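Local structure of kappa-carrageenase (Pseudoalteromonas carrageenovora, 1DYP) at residues A17-E22 and A89-T94; K105-F110 and F256-E261; G112-F117 and G232-H237; S121-S126 and V133-I138; L156-V161 and N218-R223. The protein hydrolyses, through the catalytic domain seen here, internal beta-1,4 linkages between galactose 4-sulfate and 3,6-anhydrogalactose in kappa-carrageenan. The protein carries 1 engineered substitution. One frame throughout, in Å; residues are numbered along the deposited sequence.

Interaction 1: A17-E22 and A89-T94; sequences AKRSDE and AKSRAT. With CD (cadmium ion), chain C.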
# COMPACT_ATOMS: atom_id res chain seq x y z
N ALA A 17 -3.43 18.58 4.97
CA ALA A 17 -4.61 18.14 5.69
C ALA A 17 -5.39 17.00 5.04
O ALA A 17 -5.83 16.07 5.72
CB ALA A 17 -5.54 19.33 5.91
N LYS A 18 -5.56 17.07 3.72
CA LYS A 18 -6.32 16.06 3.00
C LYS A 18 -5.69 14.68 2.92
O LYS A 18 -6.33 13.72 2.52
CB LYS A 18 -6.63 16.56 1.59
CG LYS A 18 -7.49 17.82 1.57
CD LYS A 18 -7.90 18.18 0.16
CE LYS A 18 -8.74 19.46 0.14
NZ LYS A 18 -9.21 19.80 -1.23
N ARG A 19 -4.42 14.57 3.30
CA ARG A 19 -3.75 13.28 3.28
C ARG A 19 -3.09 13.01 4.62
O ARG A 19 -2.09 12.30 4.72
CB ARG A 19 -2.73 13.22 2.14
CG ARG A 19 -3.38 13.06 0.76
CD ARG A 19 -2.33 13.02 -0.35
NE ARG A 19 -1.70 14.32 -0.53
CZ ARG A 19 -0.51 14.51 -1.09
NH1 ARG A 19 0.20 13.47 -1.53
NH2 ARG A 19 -0.02 15.73 -1.19
N SER A 20 -3.68 13.58 5.67
CA SER A 20 -3.19 13.43 7.03
C SER A 20 -4.38 13.17 7.95
O SER A 20 -5.44 13.78 7.78
CB SER A 20 -2.45 14.69 7.47
OG SER A 20 -1.35 14.96 6.63
N ASP A 21 -4.21 12.28 8.91
CA ASP A 21 -5.28 11.97 9.84
C ASP A 21 -4.69 11.34 11.10
O ASP A 21 -3.82 10.48 11.02
CB ASP A 21 -6.27 10.99 9.20
CG ASP A 21 -7.67 11.08 9.78
OD1 ASP A 21 -7.80 11.23 11.02
OD2 ASP A 21 -8.64 11.00 9.01
N GLU A 22 -5.15 11.80 12.26
CA GLU A 22 -4.67 11.25 13.53
C GLU A 22 -5.62 10.14 13.98
O GLU A 22 -5.42 9.51 15.01
CB GLU A 22 -4.59 12.35 14.60
CG GLU A 22 -3.57 13.44 14.29
CD GLU A 22 -2.15 12.92 14.26
OE1 GLU A 22 -1.72 12.30 15.26
OE2 GLU A 22 -1.46 13.12 13.24
N ALA A 89 -8.32 2.40 3.35
CA ALA A 89 -8.56 3.82 3.54
C ALA A 89 -7.73 4.46 2.44
O ALA A 89 -6.50 4.46 2.50
CB ALA A 89 -8.08 4.27 4.92
N LYS A 90 -8.40 4.97 1.41
CA LYS A 90 -7.72 5.59 0.27
C LYS A 90 -8.08 7.07 0.23
O LYS A 90 -9.25 7.43 0.15
CB LYS A 90 -8.19 4.90 -1.02
CG LYS A 90 -7.61 5.45 -2.31
CD LYS A 90 -8.32 4.81 -3.50
CE LYS A 90 -7.82 5.31 -4.84
NZ LYS A 90 -8.58 4.66 -5.95
N SER A 91 -7.07 7.93 0.27
CA SER A 91 -7.34 9.37 0.26
C SER A 91 -7.99 9.78 -1.05
O SER A 91 -7.61 9.30 -2.12
CB SER A 91 -6.06 10.18 0.48
OG SER A 91 -5.21 10.17 -0.66
N ARG A 92 -8.98 10.66 -0.96
CA ARG A 92 -9.64 11.12 -2.16
C ARG A 92 -8.70 12.10 -2.87
O ARG A 92 -8.68 12.17 -4.10
CB ARG A 92 -10.97 11.78 -1.81
CG ARG A 92 -11.97 10.80 -1.21
CD ARG A 92 -13.31 11.45 -0.90
NE ARG A 92 -14.17 10.59 -0.10
CZ ARG A 92 -14.76 9.49 -0.55
NH1 ARG A 92 -14.60 9.10 -1.81
NH2 ARG A 92 -15.52 8.76 0.26
N ALA A 93 -7.92 12.82 -2.08
CA ALA A 93 -6.95 13.77 -2.62
C ALA A 93 -5.73 13.02 -3.15
O ALA A 93 -5.43 11.92 -2.70
CB ALA A 93 -6.53 14.76 -1.55
N THR A 94 -5.04 13.63 -4.10
CA THR A 94 -3.85 13.02 -4.69
C THR A 94 -2.65 13.94 -4.57
O THR A 94 -2.78 15.12 -4.24
CB THR A 94 -4.05 12.71 -6.19
OG1 THR A 94 -4.17 13.94 -6.92
CG2 THR A 94 -5.29 11.87 -6.41
CD CD C . -4.10 8.49 16.66
O HOH W 1 -8.39 13.16 0.87
O HOH W 2 -2.37 10.11 16.68
O HOH W 3 -5.23 10.06 17.94
O HOH W 4 -3.66 8.07 19.17
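Lys18 and Ala93 supply the apolar part of this contact: their CB atoms stand 3.6 Å apart, and the Lys18 chain, extended beyond CG, passes the alanine methyl before leading its amino group away. Beside it Arg19 lies against Ser91, with Arg19 CG 3.7 Å from Ser91 OG. A bend at chi3 (-70°) then brings the Arg19 guanidinium to where Thr94 O sits 3.9 Å above the middle of one face; the group is met on its face and not through an N-H.

The polar link is indirect. A single water joins the two backbones, accepting from Ala93 N at 3.0 Å and donating to Lys18 O at 2.7 Å. Within 89-94, Ser91 OG donates to Ala93 O at 2.7 Å and braces the corner that the chain turns at residues 92-93.

Metal coordination occupies the far end of 17-22. Glu22 O binds cadmium at 2.4 Å, together with Gly53 O, Asp263 O and waters, one of which also donates to Glu22 OE1, consistent with the calcium site found in many family 16 relatives. Between the segments themselves, aliphatic packing, a guanidinium face and one shared water do the holding, a join of shape more than of direct bonds.

Interaction 2: K105-F110 and F256-E261; sequences KGASTF and FPTSME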
# COMPACT_ATOMS: atom_id res chain seq x y z
N LYS A 105 0.92 -0.75 13.32
CA LYS A 105 1.13 -1.97 14.08
C LYS A 105 0.58 -3.05 13.15
O LYS A 105 -0.56 -2.96 12.69
CB LYS A 105 0.33 -1.93 15.37
CG LYS A 105 0.45 -3.17 16.24
CD LYS A 105 -0.33 -2.90 17.51
CE LYS A 105 -0.34 -4.05 18.46
NZ LYS A 105 -1.09 -3.62 19.67
N GLY A 106 1.40 -4.04 12.84
CA GLY A 106 0.96 -5.10 11.95
C GLY A 106 -0.07 -6.03 12.55
O GLY A 106 -0.33 -6.00 13.75
N ALA A 107 -0.69 -6.84 11.70
CA ALA A 107 -1.69 -7.81 12.14
C ALA A 107 -0.95 -8.93 12.86
O ALA A 107 0.17 -9.27 12.49
CB ALA A 107 -2.46 -8.36 10.95
N SER A 108 -1.57 -9.51 13.88
CA SER A 108 -0.92 -10.57 14.65
C SER A 108 -0.71 -11.86 13.87
O SER A 108 0.28 -12.55 14.06
CB SER A 108 -1.73 -10.88 15.91
OG SER A 108 -2.98 -11.46 15.59
N THR A 109 -1.63 -12.16 12.97
CA THR A 109 -1.54 -13.38 12.17
C THR A 109 -0.47 -13.32 11.09
O THR A 109 -0.34 -12.33 10.37
CB THR A 109 -2.90 -13.70 11.53
OG1 THR A 109 -3.85 -13.98 12.57
CG2 THR A 109 -2.80 -14.90 10.59
N PHE A 110 0.31 -14.39 10.98
CA PHE A 110 1.36 -14.51 9.98
C PHE A 110 1.74 -15.97 9.81
O PHE A 110 2.00 -16.67 10.79
CB PHE A 110 2.62 -13.73 10.38
CG PHE A 110 3.77 -13.93 9.43
CD1 PHE A 110 3.79 -13.29 8.20
CD2 PHE A 110 4.81 -14.80 9.75
CE1 PHE A 110 4.83 -13.50 7.30
CE2 PHE A 110 5.86 -15.03 8.86
CZ PHE A 110 5.87 -14.38 7.62
N PHE A 256 -8.20 -15.52 11.91
CA PHE A 256 -9.05 -14.42 11.47
C PHE A 256 -10.22 -14.26 12.43
O PHE A 256 -10.69 -15.23 13.02
CB PHE A 256 -9.58 -14.68 10.05
CG PHE A 256 -8.50 -14.72 9.01
CD1 PHE A 256 -7.80 -15.89 8.76
CD2 PHE A 256 -8.15 -13.56 8.32
CE1 PHE A 256 -6.76 -15.91 7.83
CE2 PHE A 256 -7.11 -13.57 7.39
CZ PHE A 256 -6.42 -14.75 7.15
N PRO A 257 -10.71 -13.03 12.61
CA PRO A 257 -10.21 -11.81 11.95
C PRO A 257 -8.86 -11.37 12.49
O PRO A 257 -8.47 -11.72 13.61
CB PRO A 257 -11.30 -10.79 12.27
CG PRO A 257 -11.72 -11.21 13.65
CD PRO A 257 -11.82 -12.71 13.51
N THR A 258 -8.13 -10.62 11.68
CA THR A 258 -6.83 -10.09 12.07
C THR A 258 -6.81 -8.68 11.52
O THR A 258 -7.32 -8.42 10.43
CB THR A 258 -5.68 -10.96 11.53
OG1 THR A 258 -4.46 -10.57 12.16
CG2 THR A 258 -5.55 -10.82 10.02
N SER A 259 -6.20 -7.75 12.26
CA SER A 259 -6.18 -6.37 11.82
C SER A 259 -4.89 -5.61 12.06
O SER A 259 -4.16 -5.88 13.01
CB SER A 259 -7.32 -5.62 12.50
OG SER A 259 -7.20 -5.73 13.91
N MSE A 260 -4.64 -4.65 11.18
CA MSE A 260 -3.47 -3.81 11.29
C MSE A 260 -4.08 -2.55 11.89
O MSE A 260 -5.27 -2.27 11.70
CB MSE A 260 -2.91 -3.48 9.90
CG MSE A 260 -3.87 -2.67 9.04
SE MSE A 260 -3.20 -2.24 7.27
CE MSE A 260 -2.12 -0.71 7.68
N GLU A 261 -3.28 -1.79 12.64
CA GLU A 261 -3.77 -0.57 13.25
C GLU A 261 -2.87 0.59 12.85
O GLU A 261 -1.65 0.45 12.78
CB GLU A 261 -3.80 -0.70 14.77
CG GLU A 261 -4.61 -1.88 15.28
CD GLU A 261 -4.85 -1.80 16.77
OE1 GLU A 261 -3.90 -1.46 17.51
OE2 GLU A 261 -5.98 -2.09 17.21
O HOH W 5 -5.45 -12.24 14.67
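With chi1 at -168°, Thr258 carries its OG1 across to residues 107-109, while Lys105, fully stretched from chi1 (179°) onward, runs side by side with Glu261; Lys105 NZ stays 4.2 Å from Glu261 OE1, too far for a direct ion pair. Thr258 OG1 presses on Ala107 CB at 3.2 Å and accepts a weak but fairly straight bond from Thr109 N at 3.3 Å. A water collects the polar groups here: it bonds to Ser108 OG at 2.7 Å and reaches Thr109 OG1, Thr258 OG1 and Pro257 O as well. Thr109 OG1 has a further partner in Gly255 O.

At the other end Lys105 and Glu261 form an antiparallel hydrogen-bonded pair, Lys105 N to Glu261 O at 2.9 Å and Glu261 N to Lys105 O at 3.0 Å, each donor in the carbonyl plane. Beyond Lys105 the chain stops pairing as a strand, and Ala107 CA makes a C-H contact of 3.3 Å with Ser259 O, itself a ligand of a cadmium ion.

The contact thus extends the pairing of strands 98-105 and 258-270 into the loop that follows the first. Backbone bonds from Thr258 and Met260 (a selenomethionine) tie strand 258-270 to strand 54-70, and Ala107 and Thr258 rest on Val113 of strand 113-120.

Interaction 3: G112-F117 and G232-H237; sequences GVSPAF and GLRAPH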
# COMPACT_ATOMS: atom_id res chain seq x y z
N GLY A 112 -0.28 -14.79 6.03
CA GLY A 112 -1.66 -14.70 5.59
C GLY A 112 -2.13 -13.33 5.16
O GLY A 112 -3.00 -13.21 4.30
N VAL A 113 -1.58 -12.28 5.77
CA VAL A 113 -1.98 -10.92 5.43
C VAL A 113 -0.80 -9.96 5.37
O VAL A 113 0.24 -10.19 5.99
CB VAL A 113 -3.00 -10.33 6.44
CG1 VAL A 113 -4.25 -11.19 6.46
CG2 VAL A 113 -2.38 -10.24 7.82
N SER A 114 -0.98 -8.88 4.62
CA SER A 114 0.06 -7.88 4.47
C SER A 114 -0.42 -6.44 4.66
O SER A 114 -1.07 -5.87 3.78
CB SER A 114 0.71 -8.00 3.09
OG SER A 114 1.68 -6.98 2.90
N PRO A 115 -0.11 -5.85 5.82
CA PRO A 115 -0.50 -4.47 6.10
C PRO A 115 0.30 -3.64 5.10
O PRO A 115 1.48 -3.93 4.86
CB PRO A 115 -0.01 -4.25 7.53
CG PRO A 115 -0.14 -5.61 8.14
CD PRO A 115 0.38 -6.52 7.04
N ALA A 116 -0.32 -2.62 4.53
CA ALA A 116 0.37 -1.81 3.55
C ALA A 116 0.06 -0.33 3.67
O ALA A 116 -1.07 0.06 3.97
CB ALA A 116 0.02 -2.29 2.14
N PHE A 117 1.08 0.48 3.43
CA PHE A 117 0.97 1.93 3.43
C PHE A 117 1.61 2.23 2.08
O PHE A 117 2.78 1.96 1.85
CB PHE A 117 1.77 2.53 4.59
CG PHE A 117 1.80 4.04 4.59
CD1 PHE A 117 0.69 4.78 4.20
CD2 PHE A 117 2.94 4.71 5.02
CE1 PHE A 117 0.72 6.18 4.22
CE2 PHE A 117 2.98 6.10 5.05
CZ PHE A 117 1.86 6.84 4.66
N GLY A 232 -3.84 -6.51 2.62
CA GLY A 232 -4.13 -7.49 1.59
C GLY A 232 -3.94 -8.92 2.05
O GLY A 232 -3.37 -9.17 3.10
N LEU A 233 -4.43 -9.85 1.24
CA LEU A 233 -4.32 -11.27 1.54
C LEU A 233 -3.06 -11.82 0.89
O LEU A 233 -2.63 -11.35 -0.17
CB LEU A 233 -5.56 -12.00 0.99
CG LEU A 233 -5.89 -13.38 1.56
CD1 LEU A 233 -6.30 -13.27 3.03
CD2 LEU A 233 -7.03 -13.98 0.74
N ARG A 234 -2.45 -12.83 1.52
CA ARG A 234 -1.23 -13.43 1.01
C ARG A 234 -1.21 -14.94 1.27
O ARG A 234 -2.15 -15.49 1.85
CB ARG A 234 -0.01 -12.80 1.69
CG ARG A 234 0.17 -11.31 1.43
CD ARG A 234 0.54 -11.05 -0.03
NE ARG A 234 0.93 -9.66 -0.27
CZ ARG A 234 0.09 -8.68 -0.58
NH1 ARG A 234 -1.21 -8.92 -0.68
NH2 ARG A 234 0.56 -7.45 -0.79
N ALA A 235 -0.14 -15.59 0.83
CA ALA A 235 0.01 -17.02 1.05
C ALA A 235 -0.11 -17.21 2.57
O ALA A 235 0.36 -16.38 3.34
CB ALA A 235 1.39 -17.47 0.57
N PRO A 236 -0.68 -18.34 3.01
CA PRO A 236 -1.20 -19.49 2.26
C PRO A 236 -2.60 -19.39 1.66
O PRO A 236 -3.18 -20.41 1.28
CB PRO A 236 -1.14 -20.60 3.30
CG PRO A 236 -1.57 -19.87 4.55
CD PRO A 236 -0.79 -18.57 4.46
N HIS A 237 -3.14 -18.18 1.54
CA HIS A 237 -4.49 -18.01 1.01
C HIS A 237 -4.53 -17.50 -0.42
O HIS A 237 -5.60 -17.21 -0.95
CB HIS A 237 -5.26 -17.05 1.91
CG HIS A 237 -5.18 -17.42 3.36
ND1 HIS A 237 -5.65 -18.62 3.84
CD2 HIS A 237 -4.63 -16.78 4.41
CE1 HIS A 237 -5.40 -18.70 5.14
NE2 HIS A 237 -4.78 -17.59 5.51
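Ser114 and Gly232 exchange two backbone hydrogen bonds, Ser114 N to Gly232 O at 2.8 Å and Gly232 N to Ser114 O at 3.1 Å. One step outward, past the non-hydrogen-bonded pair Val113 and Leu233, Arg234 N donates to Gly112 O at 2.9 Å. The Arg234 side chain then folds back over its own strand: a bend at chi2 (-68°) brings NH1 to Leu233 O at 2.9 Å, with that oxygen in the guanidinium plane. The absence of a side chain on Gly232 leaves room for NH1. NE bonds to Gln145 OE1, and NH2 makes a long, weak ion pair with the proton donor Glu142.

These antiparallel strands, 113-120 and 225-233, belong to the beta-sandwich jelly roll of family 16, and Arg234, important for substrate recognition, stands at the tunnel-shaped active site.

Packing takes over from there. Ser114 CB lies 3.6 Å above the Arg234 guanidinium plane, offset toward its rim. On the other face of the sheet, Leu233 CD1 approaches Gly112 O at 3.5 Å and lies beside Val113 CG1. At the outer end, beyond the cis peptide before Pro236, His237 CD2 comes within 3.8 Å of Gly112 CA, while His237 ND1 is bonded to Asn250 O.

Interaction 4: S121-S126 and V133-I138; sequences STIDRS and VQYSEI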
# COMPACT_ATOMS: atom_id res chain seq x y z
N SER A 121 -1.60 5.72 -8.55
CA SER A 121 -2.34 6.56 -9.47
C SER A 121 -3.33 5.72 -10.24
O SER A 121 -3.40 4.50 -10.09
CB SER A 121 -1.38 7.20 -10.48
OG SER A 121 -0.88 6.21 -11.37
N THR A 122 -4.13 6.39 -11.05
CA THR A 122 -5.08 5.72 -11.91
C THR A 122 -4.19 5.27 -13.06
O THR A 122 -3.05 5.72 -13.18
CB THR A 122 -6.12 6.70 -12.44
OG1 THR A 122 -5.45 7.89 -12.89
CG2 THR A 122 -7.12 7.07 -11.36
N ILE A 123 -4.69 4.36 -13.89
CA ILE A 123 -3.91 3.89 -15.03
C ILE A 123 -4.44 4.63 -16.25
O ILE A 123 -5.63 4.55 -16.57
CB ILE A 123 -4.07 2.37 -15.24
CG1 ILE A 123 -3.56 1.63 -14.00
CG2 ILE A 123 -3.31 1.94 -16.48
CD1 ILE A 123 -3.73 0.12 -14.08
N ASP A 124 -3.57 5.38 -16.92
CA ASP A 124 -3.95 6.14 -18.10
C ASP A 124 -3.34 5.50 -19.34
O ASP A 124 -2.17 5.75 -19.66
CB ASP A 124 -3.48 7.59 -17.98
CG ASP A 124 -4.00 8.46 -19.10
OD1 ASP A 124 -4.51 7.92 -20.10
OD2 ASP A 124 -3.90 9.70 -18.98
N ARG A 125 -4.13 4.70 -20.03
CA ARG A 125 -3.65 4.01 -21.22
C ARG A 125 -3.59 4.89 -22.46
O ARG A 125 -3.21 4.43 -23.54
CB ARG A 125 -4.51 2.77 -21.46
CG ARG A 125 -4.52 1.83 -20.24
CD ARG A 125 -5.35 0.57 -20.45
NE ARG A 125 -5.54 -0.18 -19.20
CZ ARG A 125 -4.58 -0.86 -18.57
NH1 ARG A 125 -3.35 -0.90 -19.05
NH2 ARG A 125 -4.86 -1.50 -17.44
N SER A 126 -3.94 6.17 -22.32
CA SER A 126 -3.89 7.09 -23.45
C SER A 126 -2.47 7.63 -23.63
O SER A 126 -2.15 8.22 -24.65
CB SER A 126 -4.86 8.27 -23.25
OG SER A 126 -4.38 9.17 -22.27
N VAL A 133 4.68 7.28 -18.73
CA VAL A 133 4.35 6.49 -17.55
C VAL A 133 2.84 6.51 -17.41
O VAL A 133 2.24 7.56 -17.21
CB VAL A 133 5.01 7.08 -16.29
CG1 VAL A 133 4.53 6.32 -15.06
CG2 VAL A 133 6.53 7.00 -16.41
N GLN A 134 2.23 5.33 -17.52
CA GLN A 134 0.78 5.21 -17.42
C GLN A 134 0.29 4.95 -16.01
O GLN A 134 -0.88 5.15 -15.70
CB GLN A 134 0.28 4.06 -18.31
CG GLN A 134 0.79 4.07 -19.73
CD GLN A 134 0.08 3.05 -20.60
OE1 GLN A 134 -0.37 2.01 -20.12
NE2 GLN A 134 -0.01 3.33 -21.90
N TYR A 135 1.20 4.49 -15.15
CA TYR A 135 0.84 4.16 -13.78
C TYR A 135 2.03 4.30 -12.85
O TYR A 135 3.14 3.87 -13.17
CB TYR A 135 0.33 2.71 -13.73
CG TYR A 135 0.04 2.18 -12.34
CD1 TYR A 135 -1.06 2.65 -11.61
CD2 TYR A 135 0.85 1.21 -11.76
CE1 TYR A 135 -1.34 2.15 -10.34
CE2 TYR A 135 0.58 0.71 -10.48
CZ TYR A 135 -0.51 1.19 -9.78
OH TYR A 135 -0.79 0.70 -8.53
N SER A 136 1.80 4.92 -11.69
CA SER A 136 2.85 5.10 -10.68
C SER A 136 2.35 4.61 -9.33
O SER A 136 1.24 4.95 -8.91
CB SER A 136 3.23 6.58 -10.55
OG SER A 136 3.75 7.10 -11.76
N GLU A 137 3.17 3.83 -8.65
CA GLU A 137 2.82 3.31 -7.34
C GLU A 137 4.04 3.31 -6.44
O GLU A 137 5.08 2.74 -6.79
CB GLU A 137 2.29 1.88 -7.45
CG GLU A 137 1.93 1.24 -6.10
CD GLU A 137 1.60 -0.24 -6.23
OE1 GLU A 137 1.10 -0.65 -7.30
OE2 GLU A 137 1.82 -0.99 -5.25
N ILE A 138 3.93 3.96 -5.29
CA ILE A 138 5.02 3.98 -4.32
C ILE A 138 4.52 3.26 -3.08
O ILE A 138 3.52 3.65 -2.48
CB ILE A 138 5.43 5.41 -3.93
CG1 ILE A 138 5.99 6.15 -5.15
CG2 ILE A 138 6.50 5.35 -2.83
CD1 ILE A 138 6.45 7.58 -4.87
O HOH W 6 -1.79 2.07 -23.98
O HOH W 7 -1.36 -0.32 -20.40
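Ser121 and Ser136 are joined twice, but only once through backbone alone: Ser121 N donates to Ser136 O at 3.0 Å, nearly along the C=O axis, whereas Ser136 N turns to the hydroxyl, Ser121 OG, at 3.0 Å. A chi1 of 70° puts OG between backbone N and carbonyl carbon, within reach of Ser136 N. It gives its own proton to Thr122 O and accepts from Arg223 NE besides Ser136 N. Ser136 OG is bonded to Tyr220 O.

Further along, Asp124 N meets Gln134 O on a lone pair at 3.0 Å, and Ile123 CA adds a C-H contact to the same oxygen. Asp124 OD1 is gripped twice from one face of its carboxylate, by Ser126 N at 2.9 Å on the anti side and Ser126 OG at 2.5 Å on the syn side; the first of these makes an Asx turn. The Arg125 and Gln134 side chains cross at about a right angle. Gln134 NE2 bonds to Leu127 O and, through a water, to Arg125 O, and a second water donates to OE1 and accepts a weak bond from Arg125 NH1.

Tyr135 takes Ser121 O at its edge, 3.1 Å from CE1, with Ile123 CG1 resting obliquely against the ring. Its OH donates at 2.6 Å to OE1 of the nucleophile Glu137, approaching from above the carboxylate plane, which probably helps position that side chain. Gln134 and Tyr135 both face Ile159 in a classic beta bulge, on the strand that carries the start of the E-x-D-x-x-E catalytic motif of family 16, here Glu137, Asp139 and Glu142.

Interaction 5: L156-V161 and N218-R223; sequences LHNIVV and NLYWHR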
# COMPACT_ATOMS: atom_id res chain seq x y z
N LEU A 156 8.30 -0.29 -5.41
CA LEU A 156 7.74 0.58 -6.43
C LEU A 156 7.15 -0.27 -7.55
O LEU A 156 7.69 -1.33 -7.88
CB LEU A 156 8.83 1.46 -7.02
CG LEU A 156 9.58 2.43 -6.11
CD1 LEU A 156 10.73 3.06 -6.89
CD2 LEU A 156 8.63 3.51 -5.60
N HIS A 157 6.05 0.19 -8.12
CA HIS A 157 5.40 -0.48 -9.23
C HIS A 157 5.08 0.60 -10.25
O HIS A 157 4.82 1.74 -9.88
CB HIS A 157 4.09 -1.15 -8.81
CG HIS A 157 4.25 -2.27 -7.84
ND1 HIS A 157 4.60 -2.08 -6.52
CD2 HIS A 157 4.09 -3.61 -7.99
CE1 HIS A 157 4.64 -3.25 -5.90
NE2 HIS A 157 4.33 -4.19 -6.77
N ASN A 158 5.09 0.25 -11.53
CA ASN A 158 4.79 1.23 -12.56
C ASN A 158 4.59 0.59 -13.92
O ASN A 158 4.93 -0.57 -14.13
CB ASN A 158 5.92 2.26 -12.69
CG ASN A 158 7.23 1.63 -13.13
OD1 ASN A 158 7.90 0.97 -12.35
ND2 ASN A 158 7.59 1.83 -14.40
N ILE A 159 4.01 1.37 -14.82
CA ILE A 159 3.82 0.96 -16.20
C ILE A 159 4.46 2.07 -17.02
O ILE A 159 4.07 3.23 -16.90
CB ILE A 159 2.34 0.87 -16.60
CG1 ILE A 159 1.65 -0.27 -15.84
CG2 ILE A 159 2.23 0.64 -18.11
CD1 ILE A 159 0.16 -0.35 -16.11
N VAL A 160 5.45 1.72 -17.82
CA VAL A 160 6.13 2.71 -18.65
C VAL A 160 6.25 2.18 -20.07
O VAL A 160 6.42 0.98 -20.28
CB VAL A 160 7.54 3.04 -18.09
CG1 VAL A 160 8.42 1.80 -18.08
CG2 VAL A 160 8.18 4.15 -18.91
N VAL A 161 6.13 3.07 -21.04
CA VAL A 161 6.22 2.68 -22.43
C VAL A 161 7.67 2.41 -22.85
O VAL A 161 8.52 3.30 -22.79
CB VAL A 161 5.62 3.77 -23.35
CG1 VAL A 161 5.79 3.38 -24.81
CG2 VAL A 161 4.15 3.96 -23.03
N ASN A 218 13.80 8.62 -8.70
CA ASN A 218 12.41 8.73 -9.09
C ASN A 218 12.31 8.82 -10.60
O ASN A 218 12.24 9.91 -11.17
CB ASN A 218 11.75 9.95 -8.46
CG ASN A 218 10.26 9.96 -8.69
OD1 ASN A 218 9.75 9.22 -9.53
ND2 ASN A 218 9.54 10.80 -7.94
N LEU A 219 12.32 7.66 -11.24
CA LEU A 219 12.25 7.58 -12.69
C LEU A 219 10.83 7.60 -13.22
O LEU A 219 10.54 8.28 -14.21
CB LEU A 219 12.91 6.28 -13.17
CG LEU A 219 14.35 6.01 -12.73
CD1 LEU A 219 14.75 4.61 -13.16
CD2 LEU A 219 15.28 7.05 -13.33
N TYR A 220 9.94 6.87 -12.56
CA TYR A 220 8.56 6.74 -13.02
C TYR A 220 7.48 7.01 -11.98
O TYR A 220 6.39 6.46 -12.09
CB TYR A 220 8.36 5.33 -13.57
CG TYR A 220 9.50 4.85 -14.44
CD1 TYR A 220 9.83 5.50 -15.62
CD2 TYR A 220 10.27 3.74 -14.07
CE1 TYR A 220 10.88 5.07 -16.42
CE2 TYR A 220 11.33 3.30 -14.86
CZ TYR A 220 11.62 3.97 -16.04
OH TYR A 220 12.66 3.54 -16.84
N TRP A 221 7.77 7.84 -10.99
CA TRP A 221 6.79 8.10 -9.95
C TRP A 221 6.50 9.59 -9.75
O TRP A 221 6.68 10.14 -8.66
CB TRP A 221 7.26 7.42 -8.66
CG TRP A 221 7.41 5.94 -8.88
CD1 TRP A 221 6.41 5.01 -8.85
CD2 TRP A 221 8.57 5.26 -9.36
NE1 TRP A 221 6.87 3.79 -9.29
CE2 TRP A 221 8.20 3.92 -9.61
CE3 TRP A 221 9.90 5.65 -9.61
CZ2 TRP A 221 9.10 2.97 -10.10
CZ3 TRP A 221 10.79 4.70 -10.10
CH2 TRP A 221 10.39 3.38 -10.34
N HIS A 222 6.03 10.23 -10.82
CA HIS A 222 5.70 11.65 -10.78
C HIS A 222 4.21 11.89 -10.99
O HIS A 222 3.74 13.03 -10.97
CB HIS A 222 6.49 12.41 -11.85
CG HIS A 222 7.97 12.22 -11.76
ND1 HIS A 222 8.64 11.24 -12.47
CD2 HIS A 222 8.91 12.86 -11.03
CE1 HIS A 222 9.93 11.29 -12.17
NE2 HIS A 222 10.12 12.27 -11.29
N ARG A 223 3.45 10.81 -11.18
CA ARG A 223 2.01 10.92 -11.37
C ARG A 223 1.31 11.23 -10.06
O ARG A 223 1.89 11.09 -8.98
CB ARG A 223 1.45 9.63 -11.95
CG ARG A 223 1.78 9.40 -13.42
CD ARG A 223 1.26 8.06 -13.90
NE ARG A 223 -0.19 7.94 -13.79
CZ ARG A 223 -1.06 8.57 -14.57
NH1 ARG A 223 -0.64 9.37 -15.54
NH2 ARG A 223 -2.37 8.38 -14.39
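Leu156 packs on Trp221, with its CB 3.4 Å from Trp221 CZ2 and its CD1 in a CH-pi contact 3.5 Å from the centroid of the six-membered ring, 10° off the normal. Tyr220 CB covers the opposite face of the indole, which is therefore held between two aliphatic groups.

His157 follows, and its side chain turns the other way, toward the active site, where NE2 binds a cadmium ion and ND1 makes a weak bond to Asp139 OD2. What it gives to residues 218-223 is its carbonyl: Trp221 NE1 donates to His157 O at 3.0 Å, with the oxygen close to the indole plane but the N-H coming from above the plane of the carbonyl.

Asn158 wedges its amide between the two aromatics. With chi1 at 63°, it brings ND2 to 3.3 Å from Tyr220 CD2, the amide and phenol ring only 20° from parallel, while OD1 lies 3.2 Å from Trp221 CZ2 with the planes nearly perpendicular. OD1 is satisfied by Asn178 ND2.

Val160 closes the row: its CB sits over one face of Tyr220, and CG2 is 3.8 Å from Tyr220 CE1. Leu219 CB backs the other face of that ring.

The loop is braced from within by Asn218, whose OD1 accepts from Trp221 N at 2.8 Å in an Asx motif and whose ND2 donates to Trp221 O. One indole hydrogen bond, with packing on both faces, probably sets the ring's rotation, behind the strand that presents His157 to the active site.

Interactions 2, 3 and 5 are buried, whereas interactions 1 and 4 are only partly so; waters bridge the segments in 1, 2 and 4. Interactions 2 and 3 touch, Phe256 meeting His237 and Ala107 meeting Val113, and both rest on paired backbones. Interactions 4 and 5, on the opposite side of the chain's centre, share neighbouring strands 133-139 and 151-162, tied by Gln134 N to Ile159 O; there the chemistry runs from turn-building hydroxyls in 4 to aromatic packing in 5. Strand 225-233 of interaction 3 also neighbours strand 75-95 of interaction 1, though the two contacts stay about 7 Å apart at their nearest atoms. Interaction 4 holds the nucleophile and interaction 3 the substrate-recognition arginine.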